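Local structure of transcobalamin-1 (Homo sapiens, 4KKI) at residues T371-T376 with T387-G391. The protein binds vitamin B12 with femtomolar affinity, carries it, and protects it from the acid of the stomach. Residues are numbered along the deposited sequence; the frame is centred on the assembly and turned at random.
Sequences TIFGFT and TCIQG. With NAG (2-acetamido-2-deoxy-beta-D-glucopyranose), chain D.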
# COMPACT_ATOMS: atom_id res chain seq x y z
N THR A 371 1.37 20.51 26.62
CA THR A 371 2.60 21.16 26.17
C THR A 371 3.57 20.13 25.60
O THR A 371 4.20 20.36 24.57
CB THR A 371 3.28 21.91 27.33
OG1 THR A 371 2.33 22.74 28.00
CG2 THR A 371 4.43 22.77 26.80
N ILE A 372 3.68 18.99 26.29
CA ILE A 372 4.68 17.99 25.96
C ILE A 372 4.09 16.85 25.12
O ILE A 372 4.72 16.36 24.19
CB ILE A 372 5.35 17.43 27.24
CG1 ILE A 372 6.59 18.25 27.60
CG2 ILE A 372 5.76 15.99 27.06
CD1 ILE A 372 6.29 19.66 28.04
N PHE A 373 2.87 16.44 25.45
CA PHE A 373 2.26 15.30 24.78
C PHE A 373 1.11 15.70 23.85
O PHE A 373 0.37 14.84 23.36
CB PHE A 373 1.79 14.27 25.81
CG PHE A 373 2.91 13.64 26.59
CD1 PHE A 373 4.01 13.10 25.94
CD2 PHE A 373 2.88 13.61 27.98
CE1 PHE A 373 5.04 12.53 26.65
CE2 PHE A 373 3.91 13.03 28.69
CZ PHE A 373 5.00 12.49 28.03
N GLY A 374 0.97 17.00 23.60
CA GLY A 374 -0.02 17.48 22.66
C GLY A 374 0.37 17.12 21.24
O GLY A 374 1.51 17.37 20.83
N PHE A 375 -0.56 16.55 20.49
CA PHE A 375 -0.24 16.10 19.14
C PHE A 375 -1.30 16.50 18.12
O PHE A 375 -2.43 16.86 18.48
CB PHE A 375 -0.02 14.58 19.11
CG PHE A 375 -1.28 13.78 19.33
CD1 PHE A 375 -1.73 13.52 20.62
CD2 PHE A 375 -1.99 13.27 18.26
CE1 PHE A 375 -2.88 12.78 20.83
CE2 PHE A 375 -3.14 12.52 18.46
CZ PHE A 375 -3.58 12.28 19.75
N THR A 376 -0.93 16.43 16.85
CA THR A 376 -1.84 16.70 15.76
C THR A 376 -1.95 15.46 14.87
O THR A 376 -0.95 14.94 14.39
CB THR A 376 -1.38 17.89 14.90
OG1 THR A 376 -1.27 19.06 15.72
CG2 THR A 376 -2.36 18.16 13.77
N THR A 387 0.76 13.43 12.46
CA THR A 387 1.52 14.38 11.66
C THR A 387 2.42 15.26 12.51
O THR A 387 3.58 15.49 12.16
CB THR A 387 0.58 15.29 10.84
OG1 THR A 387 -0.27 16.03 11.72
CG2 THR A 387 -0.27 14.47 9.88
N CYS A 388 1.89 15.75 13.63
CA CYS A 388 2.64 16.67 14.47
C CYS A 388 2.56 16.31 15.95
O CYS A 388 1.52 15.84 16.43
CB CYS A 388 2.14 18.11 14.28
SG CYS A 388 1.90 18.63 12.57
N ILE A 389 3.66 16.53 16.66
CA ILE A 389 3.68 16.49 18.12
C ILE A 389 4.48 17.70 18.60
O ILE A 389 5.55 17.98 18.06
CB ILE A 389 4.32 15.20 18.65
CG1 ILE A 389 3.51 13.98 18.19
CG2 ILE A 389 4.41 15.22 20.16
CD1 ILE A 389 4.01 12.68 18.75
N GLN A 390 3.95 18.41 19.60
CA GLN A 390 4.59 19.61 20.14
C GLN A 390 4.81 20.69 19.08
O GLN A 390 5.76 21.47 19.17
CB GLN A 390 5.93 19.28 20.81
CG GLN A 390 5.83 18.36 22.01
CD GLN A 390 7.19 18.10 22.64
OE1 GLN A 390 8.19 18.72 22.27
NE2 GLN A 390 7.24 17.17 23.59
N GLY A 391 3.94 20.72 18.07
CA GLY A 391 4.08 21.68 16.99
C GLY A 391 5.12 21.26 15.96
O GLY A 391 5.30 21.92 14.94
C1 NAG D . 4.21 19.40 31.61
C2 NAG D . 3.91 20.68 32.42
C3 NAG D . 5.13 21.51 32.82
C4 NAG D . 6.34 20.65 33.09
C5 NAG D . 6.55 19.73 31.91
C6 NAG D . 7.84 18.95 32.08
C7 NAG D . 1.70 21.42 31.88
C8 NAG D . 0.83 22.12 30.88
N2 NAG D . 3.00 21.50 31.66
O3 NAG D . 4.80 22.21 34.02
O4 NAG D . 7.48 21.48 33.25
O5 NAG D . 5.47 18.82 31.93
O6 NAG D . 7.80 18.30 33.35
O7 NAG D . 1.24 20.83 32.83
O HOH W 1 0.93 19.20 17.61
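Gln-390 reaches from the end of strand 384-389 to Ile-372, in the short helical turn that precedes strand 375-379, and illustrates how one extended glutamine side chain can tie a strand end to the turn before its partner strand. From CB the chain heads for that turn, and CG lies 3.6 Å from Thr-371 O and closer still to Ile-372 O. Beyond CG the chain runs straight (chi2 -179°), carrying CD past the same carbonyl until NE2 donates to Ile-372 O at 2.7 Å. That bond lies on a lone pair in the carbonyl plane, with the acceptor almost in the glutamine's own amide plane, which helps to set the amide's rotation. With the side chain cut back to an alanine here, Ile-372 O is likely to lose this donor and a gap to open beside the Ile-372 side chain.

The backbone takes over next: Gln-390 N donates to Gly-374 O at 2.9 Å, then Thr-376 N to Cys-388 O. On the face turned inward, Ile-389 CG1 packs on Phe-375 CB at 3.7 Å, while the phenylalanine ring leads on to helix 358-368. On the opposite face, Thr-376 CB lies against CB of Cys-388, which is disulfide-bonded to Cys-393. Finally Thr-376 O accepts from both Thr-387 N and Cys-388 N, each at 3.0 Å, the signature of a classic beta bulge in an antiparallel hairpin, here in the C-terminal beta domain.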